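Local coordinates for protein molybdopterin adenylyltransferase (Pyrococcus furiosus, PDB 4LHB) that catalyses the adenylation of molybdopterin with ATP, a step in the biosynthesis of the molybdenum cofactor, and works as a homohexamer, at residues 35-40 with 68-73; 113-118 with 141-146. One frame throughout, in Å; residues are numbered along the deposited sequence.

Contact 1: 35-40 with 68-73; sequences VITVSD and YKIVPD
The Y68 ring is met at its edge by the methyl of T37, with T37 CG2 lying in the ring plane 3.6 Å from Y68 CE1. V35 approaches the same ring through its CB. The Y68 hydroxyl reaches beyond the strands to D49. A second flat group is the D40 carboxylate. D73 N stands above its plane, 57° out of it, 2.9 Å from D40 OD2. The D73 carboxylate is turned 70° against that of D40. P72 CB also comes within 3.3 Å of D40 OD2. Q150 of the second subunit is a second donor to this oxygen. With an alanine in place of D40, D73 N would probably lose this acceptor, and that Q150 would keep its bond to D73 O. On the sheet face of I36 and V71 the contact is aliphatic, with I36 CG2 3.8 Å from V71 CG2. Placing I36 CG2 anti to the backbone N (CG1 at chi1 -62°) turns it to this neighbour. Helix 75-87 covers that face. The backbones are joined by a weak bond from K69 N to V35 O, then T37 N to K69 O, V71 N to T37 O and S39 N to V71 O. S39 then N-caps helix 40-44. Strands 32-38 and 64-71, adjacent and parallel, are linked through helix 51-60, which packs on V35 and Y68: a beta-alpha-beta crossover.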
loop_
_atom_site.group_PDB
_atom_site.type_symbol
_atom_site.label_atom_id
_atom_site.label_comp_id
_atom_site.label_asym_id
_atom_site.label_seq_id
_atom_site.Cartn_x
_atom_site.Cartn_y
_atom_site.Cartn_z
ATOM N N VAL C 35 7.092 -19.195 20.983
ATOM C CA VAL C 35 7.342 -19.913 19.748
ATOM C C VAL C 35 5.993 -20.400 19.221
ATOM O O VAL C 35 5.114 -20.882 19.998
ATOM C CB VAL C 35 8.248 -21.102 20.040
ATOM C CG1 VAL C 35 8.636 -21.858 18.793
ATOM C CG2 VAL C 35 9.485 -20.622 20.755
ATOM N N ILE C 36 5.798 -20.257 17.910
ATOM C CA ILE C 36 4.579 -20.747 17.246
ATOM C C ILE C 36 4.989 -21.528 16.007
ATOM O O ILE C 36 5.617 -20.989 15.104
ATOM C CB ILE C 36 3.646 -19.594 16.878
ATOM C CG1 ILE C 36 3.200 -18.852 18.145
ATOM C CG2 ILE C 36 2.442 -20.125 16.122
ATOM C CD1 ILE C 36 2.692 -17.404 17.975
ATOM N N THR C 37 4.680 -22.811 15.949
ATOM C CA THR C 37 4.984 -23.527 14.711
ATOM C C THR C 37 3.666 -23.595 13.932
ATOM O O THR C 37 2.635 -23.925 14.492
ATOM C CB THR C 37 5.660 -24.916 14.950
ATOM O OG1 THR C 37 4.676 -25.934 15.008
ATOM C CG2 THR C 37 6.418 -24.943 16.224
ATOM N N VAL C 38 3.674 -23.185 12.677
ATOM C CA VAL C 38 2.448 -23.231 11.898
ATOM C C VAL C 38 2.510 -24.354 10.833
ATOM O O VAL C 38 3.368 -24.344 9.916
ATOM C CB VAL C 38 2.028 -21.826 11.360
ATOM C CG1 VAL C 38 2.748 -20.689 12.114
ATOM C CG2 VAL C 38 2.193 -21.701 9.869
ATOM N N SER C 39 1.606 -25.336 11.003
ATOM C CA SER C 39 1.616 -26.592 10.230
ATOM C C SER C 39 0.265 -27.312 10.315
ATOM O O SER C 39 -0.146 -27.766 11.404
ATOM C CB SER C 39 2.698 -27.563 10.759
ATOM O OG SER C 39 2.898 -28.694 9.883
ATOM N N ASP C 40 -0.411 -27.441 9.174
ATOM C CA ASP C 40 -1.668 -28.190 9.138
ATOM C C ASP C 40 -1.415 -29.603 9.673
ATOM O O ASP C 40 -2.060 -30.020 10.645
ATOM C CB ASP C 40 -2.278 -28.187 7.733
ATOM C CG ASP C 40 -3.118 -26.939 7.451
ATOM O OD1 ASP C 40 -3.371 -26.619 6.270
ATOM O OD2 ASP C 40 -3.559 -26.269 8.404
ATOM N N TYR C 68 4.322 -21.676 23.941
ATOM C CA TYR C 68 4.463 -22.553 22.759
ATOM C C TYR C 68 3.078 -23.093 22.281
ATOM O O TYR C 68 2.203 -23.387 23.107
ATOM C CB TYR C 68 5.407 -23.684 23.061
ATOM C CG TYR C 68 5.463 -24.749 22.025
ATOM C CD1 TYR C 68 5.859 -24.477 20.744
ATOM C CD2 TYR C 68 5.152 -26.065 22.350
ATOM C CE1 TYR C 68 5.935 -25.477 19.786
ATOM C CE2 TYR C 68 5.204 -27.074 21.407
ATOM C CZ TYR C 68 5.593 -26.782 20.125
ATOM O OH TYR C 68 5.677 -27.807 19.220
ATOM N N LYS C 69 2.876 -23.160 20.956
ATOM C CA LYS C 69 1.651 -23.696 20.385
ATOM C C LYS C 69 1.852 -24.090 18.944
ATOM O O LYS C 69 2.634 -23.435 18.231
ATOM C CB LYS C 69 0.523 -22.704 20.488
ATOM C CG LYS C 69 -0.810 -23.289 20.049
ATOM C CD LYS C 69 -1.981 -22.762 20.871
ATOM C CE LYS C 69 -3.344 -22.762 20.148
ATOM N NZ LYS C 69 -4.204 -21.672 20.729
ATOM N N ILE C 70 1.193 -25.190 18.527
ATOM C CA ILE C 70 1.254 -25.659 17.130
ATOM C C ILE C 70 -0.078 -25.264 16.624
ATOM O O ILE C 70 -1.071 -25.577 17.264
ATOM C CB ILE C 70 1.359 -27.181 16.984
ATOM C CG1 ILE C 70 2.425 -27.722 17.940
ATOM C CG2 ILE C 70 1.714 -27.589 15.548
ATOM C CD1 ILE C 70 3.386 -28.732 17.296
ATOM N N VAL C 71 -0.123 -24.534 15.523
ATOM C CA VAL C 71 -1.411 -24.083 14.953
ATOM C C VAL C 71 -1.500 -24.459 13.471
ATOM O O VAL C 71 -0.505 -24.536 12.749
ATOM C CB VAL C 71 -1.620 -22.549 15.129
ATOM C CG1 VAL C 71 -1.664 -22.156 16.604
ATOM C CG2 VAL C 71 -0.580 -21.720 14.357
ATOM N N PRO C 72 -2.693 -24.698 12.988
ATOM C CA PRO C 72 -2.818 -24.917 11.553
ATOM C C PRO C 72 -2.391 -23.698 10.708
ATOM O O PRO C 72 -2.279 -22.598 11.232
ATOM C CB PRO C 72 -4.308 -25.178 11.381
ATOM C CG PRO C 72 -4.919 -24.518 12.535
ATOM C CD PRO C 72 -3.983 -24.686 13.665
ATOM N N ASP C 73 -2.181 -23.902 9.410
ATOM C CA ASP C 73 -1.796 -22.828 8.499
ATOM C C ASP C 73 -3.026 -22.000 8.230
ATOM O O ASP C 73 -3.604 -22.063 7.174
ATOM C CB ASP C 73 -1.146 -23.392 7.212
ATOM C CG ASP C 73 -0.008 -22.459 6.617
ATOM O OD1 ASP C 73 0.785 -23.032 5.839
ATOM O OD2 ASP C 73 0.135 -21.186 6.878
#

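Contact 2: 113-118 with 141-146; sequences PLFDKE and RATAGI
I146 and F115 carry this contact, with T143 next. I146 O receives D116 N at 2.6 Å and, weakly, K117 N. I146 N returns a bond to K117 O at 2.9 Å. D116 and K117 thus both face I146, which makes a classic beta bulge. The I146 side chain ends against K117: I146 CD1 lies 3.5 Å from K117 O and also touches K117 CB. F115 lies flat on the opposing strand. With CG beside its own backbone N (chi1 -66°), the ring comes over G145, whose CA sits 3.6 Å above the ring centre, a CH-pi contact. The lack of a side chain on G145 permits this close approach. T143 OG1 meets the ring edge in plane, 3.8 Å from F115 CE2. The same hydroxyl donates a weak hydrogen bond to E118 OE2, at 3.0 Å, and the two side chains cross at about a right angle. I101 of the third subunit packs on I146 and K117. Strand 143-148 runs between the short edge strand 117-118 and strand 153-159, with I108 of helix 107-111 against T143 and F121 of helix 121-133 against A144.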
loop_
_atom_site.group_PDB
_atom_site.type_symbol
_atom_site.label_atom_id
_atom_site.label_comp_id
_atom_site.label_asym_id
_atom_site.label_seq_id
_atom_site.Cartn_x
_atom_site.Cartn_y
_atom_site.Cartn_z
ATOM N N PRO C 113 1.607 -6.999 8.103
ATOM C CA PRO C 113 0.924 -5.714 8.131
ATOM C C PRO C 113 0.777 -5.088 9.549
ATOM O O PRO C 113 0.414 -3.927 9.677
ATOM C CB PRO C 113 -0.452 -6.025 7.470
ATOM C CG PRO C 113 -0.387 -7.442 6.952
ATOM C CD PRO C 113 0.687 -8.110 7.762
ATOM N N LEU C 114 1.073 -5.832 10.598
ATOM C CA LEU C 114 1.089 -5.288 11.953
ATOM C C LEU C 114 2.404 -4.544 12.374
ATOM O O LEU C 114 2.399 -3.761 13.351
ATOM C CB LEU C 114 0.815 -6.408 12.960
ATOM C CG LEU C 114 -0.525 -7.143 12.819
ATOM C CD1 LEU C 114 -0.736 -8.163 13.945
ATOM C CD2 LEU C 114 -1.671 -6.130 12.744
ATOM N N PHE C 115 3.501 -4.780 11.667
ATOM C CA PHE C 115 4.774 -4.211 12.042
ATOM C C PHE C 115 4.757 -2.706 11.977
ATOM O O PHE C 115 4.424 -2.186 10.954
ATOM C CB PHE C 115 5.883 -4.632 11.058
ATOM C CG PHE C 115 6.189 -6.074 11.067
ATOM C CD1 PHE C 115 5.877 -6.868 12.150
ATOM C CD2 PHE C 115 6.820 -6.652 9.978
ATOM C CE1 PHE C 115 6.163 -8.225 12.141
ATOM C CE2 PHE C 115 7.126 -8.005 9.968
ATOM C CZ PHE C 115 6.788 -8.792 11.055
ATOM N N ASP C 116 5.187 -2.007 13.021
ATOM C CA ASP C 116 5.446 -0.577 12.895
ATOM C C ASP C 116 6.808 -0.293 12.256
ATOM O O ASP C 116 6.980 0.734 11.647
ATOM C CB ASP C 116 5.309 0.130 14.219
ATOM C CG ASP C 116 3.963 -0.086 14.830
ATOM O OD1 ASP C 116 3.144 0.841 14.758
ATOM O OD2 ASP C 116 3.685 -1.176 15.352
ATOM N N LYS C 117 7.768 -1.197 12.371
ATOM C CA LYS C 117 9.059 -1.027 11.699
ATOM C C LYS C 117 9.461 -2.387 11.169
ATOM O O LYS C 117 9.284 -3.377 11.865
ATOM C CB LYS C 117 10.132 -0.498 12.685
ATOM C CG LYS C 117 10.875 0.760 12.182
ATOM C CD LYS C 117 10.509 1.999 12.976
ATOM C CE LYS C 117 10.574 3.309 12.219
ATOM N NZ LYS C 117 11.860 3.826 11.703
ATOM N N GLU C 118 9.922 -2.472 9.930
ATOM C CA GLU C 118 10.335 -3.755 9.390
ATOM C C GLU C 118 11.867 -3.882 9.371
ATOM O O GLU C 118 12.535 -2.923 9.150
ATOM C CB GLU C 118 9.783 -3.981 7.976
ATOM C CG GLU C 118 9.579 -5.480 7.676
ATOM C CD GLU C 118 9.688 -5.876 6.198
ATOM O OE1 GLU C 118 9.851 -4.965 5.327
ATOM O OE2 GLU C 118 9.624 -7.126 5.922
ATOM N N ARG C 141 11.543 -17.218 2.101
ATOM C CA ARG C 141 10.902 -16.034 2.635
ATOM C C ARG C 141 10.939 -16.091 4.158
ATOM O O ARG C 141 10.784 -17.140 4.776
ATOM C CB ARG C 141 9.505 -15.856 2.022
ATOM C CG ARG C 141 9.496 -16.060 0.491
ATOM C CD ARG C 141 8.237 -15.568 -0.239
ATOM N NE ARG C 141 7.100 -15.750 0.641
ATOM C CZ ARG C 141 5.963 -15.082 0.565
ATOM N NH1 ARG C 141 5.757 -14.192 -0.407
ATOM N NH2 ARG C 141 5.013 -15.335 1.463
ATOM N N ALA C 142 11.253 -14.964 4.754
ATOM C CA ALA C 142 11.393 -14.877 6.198
ATOM C C ALA C 142 11.395 -13.426 6.444
ATOM O O ALA C 142 11.811 -12.658 5.590
ATOM C CB ALA C 142 12.711 -15.443 6.661
ATOM N N THR C 143 10.930 -13.034 7.609
ATOM C CA THR C 143 10.772 -11.614 7.880
ATOM C C THR C 143 10.892 -11.392 9.354
ATOM O O THR C 143 10.766 -12.336 10.134
ATOM C CB THR C 143 9.388 -11.117 7.395
ATOM O OG1 THR C 143 9.368 -9.683 7.431
ATOM C CG2 THR C 143 8.241 -11.680 8.269
ATOM N N ALA C 144 11.091 -10.139 9.735
ATOM C CA ALA C 144 11.088 -9.759 11.150
ATOM C C ALA C 144 10.671 -8.304 11.259
ATOM O O ALA C 144 10.939 -7.510 10.358
ATOM C CB ALA C 144 12.469 -10.006 11.761
ATOM N N GLY C 145 10.007 -7.933 12.336
ATOM C CA GLY C 145 9.634 -6.564 12.504
ATOM C C GLY C 145 9.230 -6.315 13.924
ATOM O O GLY C 145 9.153 -7.274 14.713
ATOM N N ILE C 146 8.878 -5.055 14.206
ATOM C CA ILE C 146 8.509 -4.592 15.524
ATOM C C ILE C 146 7.070 -4.168 15.550
ATOM O O ILE C 146 6.657 -3.330 14.756
ATOM C CB ILE C 146 9.339 -3.341 15.910
ATOM C CG1 ILE C 146 10.808 -3.735 15.983
ATOM C CG2 ILE C 146 8.940 -2.809 17.271
ATOM C CD1 ILE C 146 11.424 -3.747 14.614
#

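In the fold
Contacts 1 and 2 lie at opposite ends of one mixed sheet. Contact 1 pairs outer strand 64-71 with 32-38 in parallel. Contact 2 pairs the short outer strand 117-118 with 143-148, antiparallel. Strands 92-96 and 153-159 separate them. Their centres are 19 Å apart and their nearest atoms about 9 Å, so they do not touch. Helix 107-111 bridges them: T107 meets V38 and D73, and I108 meets T143. Both also reach the second subunit, where D40 bonds to Q150 and D116 forms a salt bridge with K75. Contact 1 ends where its two parallel strands finish, close to R104 and D105, a position consistent with the molybdopterin and nucleotide pocket of the MoaB/Mog family.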